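Local coordinates for protein FACT-Spt16 (Cicer arietinum, PDB 5CE6) that probably acts as a histone chaperone subunit of the FACT complex, this N-terminal domain being linked to binding of histones H3-H4 during transcription, at residues K69-F74 with G79-E84; I94-S99 with S104-V109. One frame throughout, in Å; residues are numbered along the deposited sequence. Where two conformers were deposited one is given.

Interaction 1. Residues K69-F74 with G79-E84; sequences KSTALF and GFEFPE
E81 OE1 and T71 OG1 share one water, each 2.7 Å from the water oxygen, and the water donates to the carboxylate. This bridge ties helix 69-78 to the irregular chain that leaves its C-terminal end and passes across it on the way to strand 85-89, the helix-to-strand connection of the N-terminal lobe, which probably folds like the related aminopeptidase P N-terminal domain. E81 starts out from the backbone away from the helix, but its extended chain brings the carboxylate back: OE1 also lies 3.8 Å from T71 CG2, and CG reaches the same methyl. T71 OG1 sits beside the backbone N (chi1 -68°) and meets the water, while CG2, anti to that N, faces the glutamate. An acetate ion, probably from the crystallisation liquor, also lies beside T71.

The apolar half of the contact is F74 with F82. F82 CB approaches the F74 ring obliquely, 3.7 Å from CD1, and makes an off-centre CH-pi contact. The two rings are tilted by 28° and slid so far apart, centroids 5.7 Å from each other, that they barely overlap. F74 is buried, also packing on C58 of strand 53-58 and on T85 and M87, so F82 CB rests against a ring that is itself wedged between helix and sheet.

G79, the first residue past the helix, has positive phi and turns the chain. Its N reaches back to F74 O in a weak, bent bond (N-H...O 130°), and F80 O comes within 3.4 Å of the same F74 O, an approach of two acceptors.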
ATOM      1  N   LYS A  69       4.946  -2.016   8.176  1.00 17.74           N
ATOM      2  CA  LYS A  69       4.527  -3.399   8.226  1.00 13.28           C
ATOM      3  C   LYS A  69       4.181  -3.813   9.665  1.00 16.81           C
ATOM      4  O   LYS A  69       3.300  -4.632   9.883  1.00 18.45           O
ATOM      5  CB  LYS A  69       5.628  -4.286   7.652  1.00 20.79           C
ATOM      6  CG  LYS A  69       5.188  -5.697   7.339  1.00 24.31           C
ATOM      7  CD  LYS A  69       6.259  -6.456   6.565  1.00 29.71           C
ATOM      8  CE  LYS A  69       5.826  -6.749   5.127  1.00 29.87           C
ATOM      9  NZ  LYS A  69       5.830  -5.543   4.241  1.00 24.38           N
ATOM     10  N   SER A  70       4.871  -3.251  10.649  0.54 17.42           N
ATOM     11  CA  SER A  70       4.563  -3.588  12.036  0.54 14.54           C
ATOM     12  C   SER A  70       3.176  -3.077  12.405  0.54 13.86           C
ATOM     13  O   SER A  70       2.412  -3.758  13.094  0.54 16.02           O
ATOM     14  CB  SER A  70       5.602  -2.981  12.969  0.54 18.70           C
ATOM     15  OG  SER A  70       5.727  -1.599  12.713  0.54 15.03           O
ATOM     16  N   THR A  71       2.854  -1.868  11.952  1.00 15.91           N
ATOM     17  CA  THR A  71       1.525  -1.310  12.180  1.00 13.48           C
ATOM     18  C   THR A  71       0.475  -2.184  11.505  1.00 18.50           C
ATOM     19  O   THR A  71      -0.571  -2.488  12.080  1.00 15.29           O
ATOM     20  CB  THR A  71       1.429   0.128  11.669  1.00 16.65           C
ATOM     21  OG1 THR A  71       2.253   0.969  12.489  1.00 17.14           O
ATOM     22  CG2 THR A  71      -0.011   0.628  11.738  1.00 19.68           C
ATOM     23  N   ALA A  72       0.780  -2.612  10.289  1.00 16.45           N
ATOM     24  CA  ALA A  72      -0.122  -3.495   9.560  1.00 11.25           C
ATOM     25  C   ALA A  72      -0.423  -4.789  10.316  1.00 16.41           C
ATOM     26  O   ALA A  72      -1.560  -5.263  10.309  1.00 12.45           O
ATOM     27  CB  ALA A  72       0.439  -3.791   8.175  1.00 14.72           C
ATOM     28  N   LEU A  73       0.581  -5.364  10.973  1.00 18.09           N
ATOM     29  CA  LEU A  73       0.348  -6.576  11.757  1.00 19.43           C
ATOM     30  C   LEU A  73      -0.630  -6.329  12.903  1.00 17.33           C
ATOM     31  O   LEU A  73      -1.554  -7.119  13.111  1.00 16.14           O
ATOM     32  CB  LEU A  73       1.656  -7.175  12.283  1.00 16.53           C
ATOM     33  CG  LEU A  73       1.449  -8.457  13.088  1.00 19.17           C
ATOM     34  CD1 LEU A  73       0.824  -9.547  12.232  1.00 15.94           C
ATOM     35  CD2 LEU A  73       2.745  -8.943  13.727  1.00 19.01           C
ATOM     36  N   PHE A  74      -0.422  -5.246  13.656  1.00 16.75           N
ATOM     37  CA  PHE A  74      -1.369  -4.884  14.705  1.00 16.66           C
ATOM     38  C   PHE A  74      -2.786  -4.682  14.176  1.00 15.14           C
ATOM     39  O   PHE A  74      -3.736  -5.163  14.775  1.00 16.13           O
ATOM     40  CB  PHE A  74      -0.920  -3.634  15.465  1.00 13.96           C
ATOM     41  CG  PHE A  74       0.121  -3.895  16.508  1.00 18.23           C
ATOM     42  CD1 PHE A  74      -0.245  -4.358  17.768  1.00 25.77           C
ATOM     43  CD2 PHE A  74       1.454  -3.638  16.253  1.00 27.35           C
ATOM     44  CE1 PHE A  74       0.711  -4.585  18.749  1.00 24.17           C
ATOM     45  CE2 PHE A  74       2.422  -3.853  17.230  1.00 30.54           C
ATOM     46  CZ  PHE A  74       2.053  -4.326  18.476  1.00 29.96           C
ATOM     47  N   GLY A  79      -7.116  -5.226  14.821  1.00 28.53           N
ATOM     48  CA  GLY A  79      -8.089  -4.309  14.252  1.00 26.12           C
ATOM     49  C   GLY A  79      -7.858  -2.860  14.634  1.00 23.79           C
ATOM     50  O   GLY A  79      -8.657  -1.993  14.280  1.00 24.78           O
ATOM     51  N   PHE A  80      -6.774  -2.597  15.362  1.00 25.44           N
ATOM     52  CA  PHE A  80      -6.452  -1.253  15.834  1.00 23.49           C
ATOM     53  C   PHE A  80      -4.947  -1.064  15.902  1.00 21.96           C
ATOM     54  O   PHE A  80      -4.196  -2.032  16.044  1.00 23.75           O
ATOM     55  CB  PHE A  80      -7.022  -0.999  17.243  1.00 31.26           C
ATOM     56  CG  PHE A  80      -8.513  -1.134  17.336  1.00 33.43           C
ATOM     57  CD1 PHE A  80      -9.343  -0.075  16.993  1.00 35.74           C
ATOM     58  CD2 PHE A  80      -9.084  -2.322  17.770  1.00 34.14           C
ATOM     59  CE1 PHE A  80     -10.720  -0.203  17.080  1.00 35.84           C
ATOM     60  CE2 PHE A  80     -10.457  -2.459  17.856  1.00 36.68           C
ATOM     61  CZ  PHE A  80     -11.278  -1.398  17.513  1.00 36.25           C
ATOM     62  N   GLU A  81      -4.510   0.181  15.796  1.00 18.92           N
ATOM     63  CA  GLU A  81      -3.111   0.505  16.006  1.00 20.27           C
ATOM     64  C   GLU A  81      -2.810   0.483  17.491  1.00 23.89           C
ATOM     65  O   GLU A  81      -3.664   0.824  18.312  1.00 24.66           O
ATOM     66  CB  GLU A  81      -2.787   1.894  15.471  1.00 25.63           C
ATOM     67  CG  GLU A  81      -2.754   1.999  13.959  1.00 23.42           C
ATOM     68  CD  GLU A  81      -2.245   3.345  13.493  1.00 25.59           C
ATOM     69  OE1 GLU A  81      -1.058   3.656  13.732  1.00 26.38           O
ATOM     70  OE2 GLU A  81      -3.035   4.094  12.886  1.00 37.43           O
ATOM     71  N   PHE A  82      -1.581   0.103  17.821  1.00 18.82           N
ATOM     72  CA  PHE A  82      -1.083   0.154  19.191  1.00 18.76           C
ATOM     73  C   PHE A  82       0.255   0.879  19.168  1.00 21.71           C
ATOM     74  O   PHE A  82       1.315   0.251  19.116  1.00 19.51           O
ATOM     75  CB  PHE A  82      -0.933  -1.265  19.756  1.00 19.68           C
ATOM     76  CG  PHE A  82      -2.236  -1.892  20.209  1.00 26.39           C
ATOM     77  CD1 PHE A  82      -3.153  -2.389  19.287  1.00 26.40           C
ATOM     78  CD2 PHE A  82      -2.528  -2.007  21.562  1.00 27.81           C
ATOM     79  CE1 PHE A  82      -4.344  -2.970  19.711  1.00 30.55           C
ATOM     80  CE2 PHE A  82      -3.715  -2.587  21.995  1.00 28.18           C
ATOM     81  CZ  PHE A  82      -4.623  -3.076  21.070  1.00 25.77           C
ATOM     82  N   PRO A  83       0.219   2.221  19.180  1.00 24.19           N
ATOM     83  CA  PRO A  83       1.465   2.989  19.115  1.00 28.29           C
ATOM     84  C   PRO A  83       2.285   2.791  20.385  1.00 22.55           C
ATOM     85  O   PRO A  83       1.730   2.414  21.422  1.00 27.23           O
ATOM     86  CB  PRO A  83       0.980   4.442  19.021  1.00 32.01           C
ATOM     87  CG  PRO A  83      -0.455   4.355  18.580  1.00 34.22           C
ATOM     88  CD  PRO A  83      -0.967   3.093  19.212  1.00 28.41           C
ATOM     89  N   GLU A  84       3.588   3.045  20.289  1.00 20.29           N
ATOM     90  CA  GLU A  84       4.530   2.838  21.388  1.00 20.20           C
ATOM     91  C   GLU A  84       4.311   1.496  22.102  1.00 18.62           C
ATOM     92  O   GLU A  84       4.223   1.425  23.335  1.00 21.08           O
ATOM     93  CB  GLU A  84       4.504   4.015  22.368  1.00 23.89           C
ATOM     94  CG  GLU A  84       5.791   4.175  23.152  1.00 30.56           C
ATOM     95  CD  GLU A  84       5.791   5.397  24.044  1.00 35.07           C
ATOM     96  OE1 GLU A  84       4.805   5.604  24.785  1.00 32.85           O
ATOM     97  OE2 GLU A  84       6.787   6.149  23.999  1.00 33.21           O
TER
HETATM   98  O   HOH W   1       0.965   2.156  14.571  1.00 22.03           O

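Interaction 2. Residues I94-S99 with S104-V109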
ATOM      1  N   ILE A  94       2.959 -14.810  24.149  1.00 22.06           N
ATOM      2  CA  ILE A  94       3.063 -13.540  23.433  1.00 20.98           C
ATOM      3  C   ILE A  94       3.281 -12.465  24.485  1.00 25.28           C
ATOM      4  O   ILE A  94       2.444 -12.287  25.358  1.00 21.91           O
ATOM      5  CB  ILE A  94       1.788 -13.212  22.651  1.00 20.01           C
ATOM      6  CG1 ILE A  94       1.484 -14.328  21.645  1.00 23.01           C
ATOM      7  CG2 ILE A  94       1.938 -11.878  21.906  1.00 18.97           C
ATOM      8  CD1 ILE A  94       0.259 -14.078  20.788  1.00 21.58           C
ATOM      9  N   HIS A  95       4.407 -11.766  24.406  1.00 21.40           N
ATOM     10  CA  HIS A  95       4.708 -10.713  25.363  1.00 21.93           C
ATOM     11  C   HIS A  95       4.393  -9.360  24.757  1.00 20.95           C
ATOM     12  O   HIS A  95       4.727  -9.102  23.609  1.00 20.86           O
ATOM     13  CB  HIS A  95       6.177 -10.779  25.771  1.00 22.76           C
ATOM     14  CG  HIS A  95       6.525 -12.002  26.553  1.00 23.97           C
ATOM     15  ND1 HIS A  95       6.602 -12.010  27.931  1.00 25.22           N
ATOM     16  CD2 HIS A  95       6.816 -13.262  26.154  1.00 26.34           C
ATOM     17  CE1 HIS A  95       6.924 -13.221  28.344  1.00 31.90           C
ATOM     18  NE2 HIS A  95       7.061 -14.001  27.283  1.00 28.81           N
ATOM     19  N   VAL A  96       3.728  -8.505  25.523  1.00 21.23           N
ATOM     20  CA  VAL A  96       3.403  -7.170  25.058  1.00 20.50           C
ATOM     21  C   VAL A  96       3.929  -6.169  26.070  1.00 21.35           C
ATOM     22  O   VAL A  96       3.712  -6.339  27.259  1.00 22.40           O
ATOM     23  CB  VAL A  96       1.885  -6.986  24.901  1.00 20.08           C
ATOM     24  CG1 VAL A  96       1.569  -5.627  24.314  1.00 19.48           C
ATOM     25  CG2 VAL A  96       1.299  -8.085  24.002  1.00 20.12           C
ATOM     26  N   LEU A  97       4.647  -5.154  25.598  1.00 20.99           N
ATOM     27  CA  LEU A  97       5.089  -4.056  26.460  1.00 21.80           C
ATOM     28  C   LEU A  97       4.340  -2.820  25.992  1.00 21.15           C
ATOM     29  O   LEU A  97       4.503  -2.395  24.850  1.00 20.17           O
ATOM     30  CB  LEU A  97       6.599  -3.837  26.325  1.00 22.14           C
ATOM     31  CG  LEU A  97       7.202  -2.678  27.123  1.00 24.71           C
ATOM     32  CD1 LEU A  97       6.774  -2.758  28.572  1.00 28.89           C
ATOM     33  CD2 LEU A  97       8.716  -2.702  27.019  1.00 29.08           C
ATOM     34  N   CYS A  98       3.502  -2.259  26.861  1.00 21.78           N
ATOM     35  CA  CYS A  98       2.592  -1.188  26.458  1.00 21.30           C
ATOM     36  C   CYS A  98       2.079  -0.427  27.667  1.00 28.33           C
ATOM     37  O   CYS A  98       2.375  -0.791  28.801  1.00 23.57           O
ATOM     38  CB  CYS A  98       1.401  -1.769  25.688  1.00 21.77           C
ATOM     39  SG  CYS A  98       0.366  -2.900  26.655  1.00 26.56           S
ATOM     40  N   SER A  99       1.288   0.610  27.415  1.00 27.08           N
ATOM     41  CA  SER A  99       0.678   1.403  28.487  1.00 27.70           C
ATOM     42  C   SER A  99      -0.367   0.595  29.258  1.00 28.19           C
ATOM     43  O   SER A  99      -0.864  -0.419  28.767  1.00 29.51           O
ATOM     44  CB  SER A  99       0.019   2.645  27.888  1.00 27.41           C
ATOM     45  OG  SER A  99      -1.106   2.275  27.110  1.00 30.03           O
ATOM     46  N   SER A 104      -5.164  -3.070  29.549  1.00 32.72           N
ATOM     47  CA  SER A 104      -6.524  -3.372  29.992  1.00 32.96           C
ATOM     48  C   SER A 104      -7.372  -3.800  28.799  1.00 31.62           C
ATOM     49  O   SER A 104      -8.284  -4.614  28.925  1.00 36.04           O
ATOM     50  CB  SER A 104      -7.154  -2.156  30.667  1.00 37.28           C
ATOM     51  OG  SER A 104      -6.447  -1.803  31.843  1.00 48.22           O
ATOM     52  N   ILE A 105      -7.054  -3.246  27.636  1.00 32.91           N
ATOM     53  CA  ILE A 105      -7.738  -3.605  26.406  1.00 28.43           C
ATOM     54  C   ILE A 105      -7.336  -5.012  25.968  1.00 34.31           C
ATOM     55  O   ILE A 105      -8.182  -5.815  25.572  1.00 40.64           O
ATOM     56  CB  ILE A 105      -7.422  -2.593  25.290  1.00 31.34           C
ATOM     57  CG1 ILE A 105      -7.959  -1.212  25.663  1.00 36.12           C
ATOM     58  CG2 ILE A 105      -8.009  -3.060  23.961  1.00 30.22           C
ATOM     59  CD1 ILE A 105      -7.420  -0.093  24.800  1.00 34.44           C
ATOM     60  N   LEU A 106      -6.044  -5.314  26.064  1.00 29.06           N
ATOM     61  CA  LEU A 106      -5.520  -6.602  25.612  1.00 25.46           C
ATOM     62  C   LEU A 106      -5.866  -7.768  26.536  1.00 27.14           C
ATOM     63  O   LEU A 106      -5.688  -8.925  26.164  1.00 31.44           O
ATOM     64  CB  LEU A 106      -4.006  -6.522  25.392  1.00 26.26           C
ATOM     65  CG  LEU A 106      -3.567  -5.693  24.190  1.00 23.92           C
ATOM     66  CD1 LEU A 106      -2.062  -5.498  24.151  1.00 23.43           C
ATOM     67  CD2 LEU A 106      -4.043  -6.340  22.887  1.00 21.93           C
ATOM     68  N   GLU A 107      -6.355  -7.471  27.738  1.00 26.34           N
ATOM     69  CA  GLU A 107      -6.813  -8.522  28.649  1.00 27.33           C
ATOM     70  C   GLU A 107      -7.794  -9.475  27.963  1.00 29.81           C
ATOM     71  O   GLU A 107      -7.794 -10.678  28.222  1.00 34.35           O
ATOM     72  CB  GLU A 107      -7.461  -7.916  29.896  1.00 38.10           C
ATOM     73  CG  GLU A 107      -6.470  -7.385  30.916  1.00 44.75           C
ATOM     74  CD  GLU A 107      -5.699  -8.491  31.612  1.00 46.83           C
ATOM     75  OE1 GLU A 107      -6.182  -9.642  31.619  1.00 51.16           O
ATOM     76  OE2 GLU A 107      -4.611  -8.208  32.153  1.00 54.75           O
ATOM     77  N   SER A 108      -8.607  -8.928  27.067  1.00 31.39           N
ATOM     78  CA  SER A 108      -9.689  -9.682  26.442  1.00 37.25           C
ATOM     79  C   SER A 108      -9.223 -10.747  25.447  1.00 33.40           C
ATOM     80  O   SER A 108      -9.991 -11.640  25.094  1.00 32.04           O
ATOM     81  CB  SER A 108     -10.665  -8.729  25.748  1.00 39.18           C
ATOM     82  OG  SER A 108     -10.029  -8.035  24.691  1.00 41.67           O
ATOM     83  N   VAL A 109      -7.977 -10.654  24.989  1.00 27.95           N
ATOM     84  CA  VAL A 109      -7.471 -11.621  24.014  1.00 24.44           C
ATOM     85  C   VAL A 109      -6.666 -12.762  24.654  1.00 22.16           C
ATOM     86  O   VAL A 109      -6.216 -13.672  23.966  1.00 24.10           O
ATOM     87  CB  VAL A 109      -6.677 -10.935  22.868  1.00 36.39           C
ATOM     88  CG1 VAL A 109      -7.542  -9.911  22.162  1.00 37.45           C
ATOM     89  CG2 VAL A 109      -5.432 -10.261  23.390  1.00 32.25           C
TER
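Apolar contact between V96 and L106 joins strand 93-98 to helix 100-106, the next element along the chain, which folds back to lay the helix over one face of the six-stranded mixed sheet of the N-terminal lobe. The two side chains meet tip to tip: V96 CG1 lies 3.6 Å from L106 CD1. CG1 of V96 stands anti to its own backbone N (chi1 -176°), which aims this branch at the helix. C98, two residues along on the same face of the strand, brings SG to 4.3 Å from L106 CD1, so a single leucine methyl touches both strand residues. The strand and helix backbones stay well apart, V96 CA and L106 CA being 9.0 Å from each other, and the side chains span the gap. All three residues are buried; V96 also packs on L123 and T85 of the flanking strands, and C98 on T85. The opposite face of the strand belongs to H95 and L97, which pack on helix 133-145.

Polar bonds lie at the margins. S99 is the N-cap of the following helix, its OG accepting from K102 N in the first turn. Beyond L106 the chain winds on in a turn, with a backbone bond of 3.1 Å from V109 N to L106 O. I105 O takes a weak bond from S108 N, and S108 OG also donates to it at 3.0 Å, almost straight on to the carbonyl, with a C=O...OG angle of 173°.

Interaction 1 closes before interaction 2 opens along the chain, strand 85-89 lying between them, and their centres are 13 Å apart. Both belong to the N-terminal lobe and pack against its mixed sheet: in interaction 1 helix 69-78 and the loop after it lead into strand 85-89, whereas interaction 2 covers the neighbouring antiparallel strand 93-98 with helix 100-106. They meet directly, F82 CZ lying 3.8 Å from L106 CD2, a contact between the loop phenylalanine and the helix leucine. T85 is common ground, touched by F74, V96 and C98, so the two neighbouring connections pack on the same side of the sheet and touch.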